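PDB 2DUR: vesicular integral-membrane protein VIP36 from Canis lupus familiaris, which acts as a calcium-dependent lectin of the early secretory pathway, binding high-mannose glycans and taking part in the transport and sorting of the glycoproteins that carry them. Local coordinates for residues S52-Q57 / W88-R93; C154-R159 / T180-K185. All coordinates share one frame; numbering follows the deposited sequence. Where two conformers were deposited one is given.

Contact 1. Residues S52-Q57 / W88-R93; sequences SIWNHQ and WYTRDR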
loop_
_atom_site.group_PDB
_atom_site.type_symbol
_atom_site.label_atom_id
_atom_site.label_comp_id
_atom_site.label_asym_id
_atom_site.label_seq_id
_atom_site.Cartn_x
_atom_site.Cartn_y
_atom_site.Cartn_z
ATOM N N SER A 52 -9.339 0.975 -7.297
ATOM C CA SER A 52 -7.893 1.142 -7.224
ATOM C C SER A 52 -7.479 2.445 -7.884
ATOM O O SER A 52 -8.275 3.074 -8.599
ATOM C CB SER A 52 -7.194 -0.039 -7.898
ATOM O OG SER A 52 -7.340 -0.023 -9.312
ATOM N N ILE A 53 -6.229 2.834 -7.629
ATOM C CA ILE A 53 -5.565 3.926 -8.345
ATOM C C ILE A 53 -4.160 3.422 -8.690
ATOM O O ILE A 53 -3.542 2.663 -7.918
ATOM C CB ILE A 53 -5.490 5.255 -7.516
ATOM C CG1 ILE A 53 -4.803 5.057 -6.156
ATOM C CG2 ILE A 53 -6.880 5.863 -7.319
ATOM C CD1 ILE A 53 -4.527 6.379 -5.429
ATOM N N TRP A 54 -3.686 3.780 -9.873
ATOM C CA TRP A 54 -2.409 3.292 -10.361
ATOM C C TRP A 54 -1.625 4.440 -10.969
ATOM O O TRP A 54 -2.131 5.164 -11.812
ATOM C CB TRP A 54 -2.605 2.141 -11.353
ATOM C CG TRP A 54 -3.029 0.890 -10.617
ATOM C CD1 TRP A 54 -4.305 0.407 -10.450
ATOM C CD2 TRP A 54 -2.158 -0.012 -9.921
ATOM N NE1 TRP A 54 -4.274 -0.766 -9.699
ATOM C CE2 TRP A 54 -2.972 -1.033 -9.353
ATOM C CE3 TRP A 54 -0.766 -0.055 -9.715
ATOM C CZ2 TRP A 54 -2.437 -2.092 -8.600
ATOM C CZ3 TRP A 54 -0.225 -1.116 -8.961
ATOM C CH2 TRP A 54 -1.070 -2.114 -8.407
ATOM N N ASN A 55 -0.383 4.606 -10.521
ATOM C CA ASN A 55 0.491 5.694 -11.013
ATOM C C ASN A 55 0.838 5.421 -12.464
ATOM O O ASN A 55 1.031 4.267 -12.854
ATOM C CB ASN A 55 1.724 5.716 -10.086
ATOM C CG ASN A 55 2.602 6.962 -10.204
ATOM O OD1 ASN A 55 3.817 6.837 -10.021
ATOM N ND2 ASN A 55 2.023 8.145 -10.408
ATOM N N HIS A 56 0.885 6.476 -13.292
ATOM C CA HIS A 56 1.167 6.332 -14.724
ATOM C C HIS A 56 2.566 5.817 -15.051
ATOM O O HIS A 56 2.733 4.983 -15.933
ATOM C CB HIS A 56 1.019 7.694 -15.407
ATOM C CG HIS A 56 -0.387 8.042 -15.767
ATOM N ND1 HIS A 56 -0.690 8.871 -16.827
ATOM C CD2 HIS A 56 -1.569 7.681 -15.220
ATOM C CE1 HIS A 56 -2.002 9.004 -16.916
ATOM N NE2 HIS A 56 -2.559 8.295 -15.952
ATOM N N GLN A 57 3.571 6.360 -14.365
ATOM C CA GLN A 57 4.954 6.096 -14.716
ATOM C C GLN A 57 5.587 5.084 -13.770
ATOM O O GLN A 57 5.441 5.228 -12.555
ATOM C CB GLN A 57 5.752 7.397 -14.668
ATOM C CG GLN A 57 5.348 8.419 -15.754
ATOM C CD GLN A 57 5.396 7.812 -17.148
ATOM O OE1 GLN A 57 6.468 7.429 -17.633
ATOM N NE2 GLN A 57 4.233 7.706 -17.796
ATOM N N TRP A 88 0.598 -0.922 -3.159
ATOM C CA TRP A 88 1.286 -1.771 -4.088
ATOM C C TRP A 88 2.526 -1.130 -4.653
ATOM O O TRP A 88 2.542 0.072 -4.961
ATOM C CB TRP A 88 0.354 -2.093 -5.265
ATOM C CG TRP A 88 -0.900 -2.764 -4.852
ATOM C CD1 TRP A 88 -2.131 -2.189 -4.709
ATOM C CD2 TRP A 88 -1.058 -4.147 -4.524
ATOM N NE1 TRP A 88 -3.055 -3.132 -4.298
ATOM C CE2 TRP A 88 -2.430 -4.352 -4.218
ATOM C CE3 TRP A 88 -0.169 -5.254 -4.488
ATOM C CZ2 TRP A 88 -2.938 -5.603 -3.839
ATOM C CZ3 TRP A 88 -0.692 -6.522 -4.144
ATOM C CH2 TRP A 88 -2.060 -6.690 -3.836
ATOM N N TYR A 89 3.546 -1.956 -4.832
ATOM C CA TYR A 89 4.673 -1.630 -5.705
ATOM C C TYR A 89 4.902 -2.883 -6.548
ATOM O O TYR A 89 5.527 -3.855 -6.104
ATOM C CB TYR A 89 5.892 -1.239 -4.865
ATOM C CG TYR A 89 7.132 -0.997 -5.679
ATOM C CD1 TYR A 89 7.288 0.187 -6.395
ATOM C CD2 TYR A 89 8.153 -1.958 -5.740
ATOM C CE1 TYR A 89 8.430 0.418 -7.162
ATOM C CE2 TYR A 89 9.323 -1.735 -6.509
ATOM C CZ TYR A 89 9.450 -0.535 -7.199
ATOM O OH TYR A 89 10.593 -0.309 -7.952
ATOM N N THR A 90 4.315 -2.884 -7.743
ATOM C CA THR A 90 4.172 -4.131 -8.499
ATOM C C THR A 90 4.471 -4.004 -9.979
ATOM O O THR A 90 4.388 -2.926 -10.571
ATOM C CB THR A 90 2.755 -4.753 -8.340
ATOM O OG1 THR A 90 1.748 -3.812 -8.751
ATOM C CG2 THR A 90 2.495 -5.199 -6.901
ATOM N N ARG A 91 4.777 -5.143 -10.583
ATOM C CA ARG A 91 5.052 -5.215 -12.011
ATOM C C ARG A 91 3.874 -4.742 -12.844
ATOM O O ARG A 91 4.047 -3.998 -13.826
ATOM C CB ARG A 91 5.372 -6.651 -12.386
ATOM C CG ARG A 91 5.931 -6.776 -13.797
ATOM C CD ARG A 91 5.992 -8.251 -14.186
ATOM N NE ARG A 91 4.654 -8.791 -14.396
ATOM C CZ ARG A 91 4.395 -10.071 -14.683
ATOM N NH1 ARG A 91 5.379 -10.978 -14.750
ATOM N NH2 ARG A 91 3.133 -10.439 -14.879
ATOM N N ASP A 92 2.689 -5.212 -12.465
ATOM C CA ASP A 92 1.470 -4.967 -13.221
ATOM C C ASP A 92 0.648 -3.898 -12.520
ATOM O O ASP A 92 0.803 -3.648 -11.309
ATOM C CB ASP A 92 0.670 -6.268 -13.374
ATOM C CG ASP A 92 1.423 -7.333 -14.180
ATOM O OD1 ASP A 92 2.358 -6.980 -14.933
ATOM O OD2 ASP A 92 1.109 -8.523 -14.047
ATOM N N ARG A 93 -0.210 -3.245 -13.293
ATOM C CA ARG A 93 -1.080 -2.218 -12.775
ATOM C C ARG A 93 -2.467 -2.440 -13.369
ATOM O O ARG A 93 -2.617 -3.155 -14.371
ATOM C CB ARG A 93 -0.563 -0.843 -13.204
ATOM C CG ARG A 93 -0.468 -0.688 -14.695
ATOM C CD ARG A 93 0.416 0.481 -15.137
ATOM N NE ARG A 93 0.011 1.759 -14.555
ATOM C CZ ARG A 93 -0.984 2.508 -15.030
ATOM N NH1 ARG A 93 -1.671 2.093 -16.090
ATOM N NH2 ARG A 93 -1.302 3.652 -14.451
#

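Contact 2. Residues C154-R159 / T180-K185; sequences CTADFR and TDLEDK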
loop_
_atom_site.group_PDB
_atom_site.type_symbol
_atom_site.label_atom_id
_atom_site.label_comp_id
_atom_site.label_asym_id
_atom_site.label_seq_id
_atom_site.Cartn_x
_atom_site.Cartn_y
_atom_site.Cartn_z
ATOM N N CYS A 154 2.020 -5.946 12.060
ATOM C CA CYS A 154 1.755 -5.395 13.388
ATOM C C CYS A 154 0.278 -5.066 13.498
ATOM O O CYS A 154 -0.369 -4.772 12.505
ATOM C CB CYS A 154 2.610 -4.138 13.647
ATOM S SG CYS A 154 1.959 -2.586 12.929
ATOM N N THR A 155 -0.254 -5.131 14.711
ATOM C CA THR A 155 -1.596 -4.599 14.941
ATOM C C THR A 155 -1.531 -3.062 14.939
ATOM O O THR A 155 -0.534 -2.459 15.367
ATOM C CB THR A 155 -2.253 -5.186 16.221
ATOM O OG1 THR A 155 -3.621 -4.747 16.308
ATOM C CG2 THR A 155 -1.485 -4.798 17.476
ATOM N N ALA A 156 -2.573 -2.429 14.396
ATOM C CA ALA A 156 -2.606 -0.958 14.267
ATOM C C ALA A 156 -4.030 -0.419 14.329
ATOM O O ALA A 156 -4.907 -0.883 13.604
ATOM C CB ALA A 156 -1.917 -0.496 12.968
ATOM N N ASP A 157 -4.266 0.560 15.206
ATOM C CA ASP A 157 -5.622 1.066 15.439
ATOM C C ASP A 157 -5.845 2.278 14.552
ATOM O O ASP A 157 -5.635 3.428 14.976
ATOM C CB ASP A 157 -5.780 1.414 16.935
ATOM C CG ASP A 157 -7.176 1.912 17.292
ATOM O OD1 ASP A 157 -8.093 1.851 16.444
ATOM O OD2 ASP A 157 -7.352 2.364 18.450
ATOM N N PHE A 158 -6.212 2.039 13.292
ATOM C CA PHE A 158 -6.308 3.145 12.344
ATOM C C PHE A 158 -7.722 3.515 11.903
ATOM O O PHE A 158 -7.891 4.473 11.153
ATOM C CB PHE A 158 -5.400 2.940 11.126
ATOM C CG PHE A 158 -5.689 1.686 10.349
ATOM C CD1 PHE A 158 -4.835 0.604 10.435
ATOM C CD2 PHE A 158 -6.795 1.614 9.490
ATOM C CE1 PHE A 158 -5.083 -0.579 9.694
ATOM C CE2 PHE A 158 -7.045 0.453 8.747
ATOM C CZ PHE A 158 -6.202 -0.630 8.845
ATOM N N ARG A 159 -8.727 2.780 12.364
ATOM C CA ARG A 159 -10.080 2.998 11.882
ATOM C C ARG A 159 -10.849 4.003 12.731
ATOM O O ARG A 159 -10.777 3.962 13.968
ATOM C CB ARG A 159 -10.826 1.672 11.849
ATOM C CG ARG A 159 -12.014 1.713 11.001
ATOM C CD ARG A 159 -12.554 0.309 10.780
ATOM N NE ARG A 159 -13.947 0.449 10.424
ATOM C CZ ARG A 159 -14.927 0.687 11.283
ATOM N NH1 ARG A 159 -14.677 0.785 12.590
ATOM N NH2 ARG A 159 -16.158 0.826 10.834
ATOM N N THR A 180 3.788 4.009 11.356
ATOM C CA THR A 180 2.445 4.578 11.385
ATOM C C THR A 180 2.465 5.900 12.157
ATOM O O THR A 180 3.344 6.131 13.011
ATOM C CB THR A 180 1.447 3.626 12.053
ATOM O OG1 THR A 180 1.834 3.385 13.401
ATOM C CG2 THR A 180 1.392 2.259 11.324
ATOM N N ASP A 181 1.483 6.741 11.850
ATOM C CA ASP A 181 1.231 7.975 12.623
ATOM C C ASP A 181 -0.275 8.041 12.816
ATOM O O ASP A 181 -0.983 8.590 11.981
ATOM C CB ASP A 181 1.792 9.193 11.893
ATOM C CG ASP A 181 1.379 10.538 12.540
ATOM O OD1 ASP A 181 0.815 10.546 13.652
ATOM O OD2 ASP A 181 1.602 11.562 11.867
ATOM N N LEU A 182 -0.734 7.442 13.905
ATOM C CA LEU A 182 -2.168 7.237 14.136
ATOM C C LEU A 182 -2.733 7.905 15.382
ATOM O O LEU A 182 -3.949 7.916 15.558
ATOM C CB LEU A 182 -2.498 5.742 14.199
ATOM C CG LEU A 182 -1.927 4.843 13.094
ATOM C CD1 LEU A 182 -2.166 3.376 13.460
ATOM C CD2 LEU A 182 -2.500 5.183 11.725
ATOM N N GLU A 183 -1.852 8.476 16.205
ATOM C CA GLU A 183 -2.185 8.935 17.564
ATOM C C GLU A 183 -2.133 10.453 17.728
ATOM O O GLU A 183 -2.217 10.958 18.867
ATOM C CB GLU A 183 -1.231 8.292 18.579
ATOM C CG GLU A 183 -1.254 6.778 18.635
ATOM C CD GLU A 183 -2.650 6.197 18.731
ATOM O OE1 GLU A 183 -3.501 6.741 19.479
ATOM O OE2 GLU A 183 -2.903 5.172 18.057
ATOM N N ASP A 184 -1.991 11.162 16.609
ATOM C CA ASP A 184 -1.960 12.629 16.558
ATOM C C ASP A 184 -0.736 13.196 17.287
ATOM O O ASP A 184 -0.794 14.283 17.882
ATOM C CB ASP A 184 -3.268 13.231 17.104
ATOM C CG ASP A 184 -3.566 14.601 16.527
ATOM O OD1 ASP A 184 -4.305 15.374 17.185
ATOM O OD2 ASP A 184 -3.072 14.937 15.435
ATOM N N LYS A 185 0.367 12.450 17.234
ATOM C CA LYS A 185 1.595 12.808 17.949
ATOM C C LYS A 185 2.674 13.323 17.006
ATOM O O LYS A 185 3.802 13.593 17.440
ATOM C CB LYS A 185 2.133 11.614 18.734
ATOM C CG LYS A 185 1.299 11.208 19.944
ATOM C CD LYS A 185 1.945 10.035 20.655
ATOM C CE LYS A 185 0.998 9.429 21.677
ATOM N NZ LYS A 185 1.542 8.172 22.263
HETATM O O HOH W 1 -5.187 3.423 19.919
#

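Contact 1. Residues S52-Q57 / W88-R93
Trp54 and Arg93 make most of this contact, the aliphatic base of the arginine lying over one face of the indole. Arg93 CA sits 3.8 Å from the centroid of the Trp54 six-membered ring and 16° off its normal, a CH-pi contact, and Arg93 CB comes within 3.6 Å of Trp54 CE3. Tryptophan suits the place because its broad ring can take up backbone and methylene groups at once. Arginine offers a long stem that runs back along Trp54 and a charged end: with the chain bent at chi3 (-55°), its guanidinium arrives beside Asn55 O, which accepts two weak hydrogen bonds near the guanidinium plane, from Arg93 NH2 (2.9 Å) and Arg93 NE (3.2 Å), while Asp28 meets the charge in a salt bridge through NH2. At the far end of the indole, Trp54 CH2 packs 3.4 Å from Trp88 CB; the Trp54 six-membered and Trp88 five-membered rings are slid apart, planes at 28°, and hardly overlap. Thr90 has a short hydroxyl that can touch the same end of Trp54 while donating a 2.7 Å hydrogen bond from OG1 to Asp92 O. Strands 49-55 and 84-90 belong to the seven-stranded sheet of this L-type lectin domain, where strand 204-211 runs between them and Tyr204 touches both Trp54 and Arg93; strand 27-31 flanks 49-55 on its other side.

Contact 2. Residues C154-R159 / T180-K185
The backbones of 154-159 and 180-185 come closest at Phe158 and Leu182, whose CA atoms are 6.1 Å apart, and are not joined by direct hydrogen bonds. They follow strands 152-155 and 175-181, one in each sheet of the lectin beta sandwich, so the contact packs loops of the two sheets together; the disulfide Cys154-Cys191 also ties the sheets. Leu182 bridges the gap: chi1 (-48°) sets CG anti to the carbonyl carbon, and chi2 (171°) then turns the methyls to different neighbours. CD2 meets Phe158 CB at 3.7 Å, while CD1 packs against Ala156 CB at 3.9 Å. A branched leucine thus serves two neighbours, and the small alanine lets it approach closely. Phe158 offers only the base of its side chain here; its apolar ring suits a buried position among Ile129, Val72 and Pro127. Toward solvent the character changes. Asp157 OD2 and Glu183 OE2 are 5.3 Å apart, and one water spans them, donating to Asp157 OD2 at 2.8 Å and, weakly, to Glu183 OE2 at 3.4 Å. Arg161 forms a salt bridge with Glu183 and a hydrogen bond with Asp157 O. The chemistry is therefore that of an apolar patch with a hydrated acidic margin: aliphatic packing joins the loops, while the water and Arg161 would be expected to ease the repulsion between the carboxylates.

Contact 1 closes before contact 2 opens along the chain, and the two lie on opposite sides of the chain's centre, their centres 25 Å apart and their nearest atoms about 14 Å, without touching. Both reach the seven-stranded antiparallel sheet: contact 1 reaches over strand 204-211, from strand 49-55 to strand 84-90 and the loop after it, whereas contact 2 links the loop after one of the edge strands, 152-155, to the loop after strand 175-181 of the eight-stranded sheet, and so spans the beta sandwich. The calcium ion is about 10 Å from the side chain of Phe158 in contact 2, against about 13 Å from that of Trp88 in contact 1. Both belong to one legume-lectin-like domain, and neither contributes a residue to the glycan pocket.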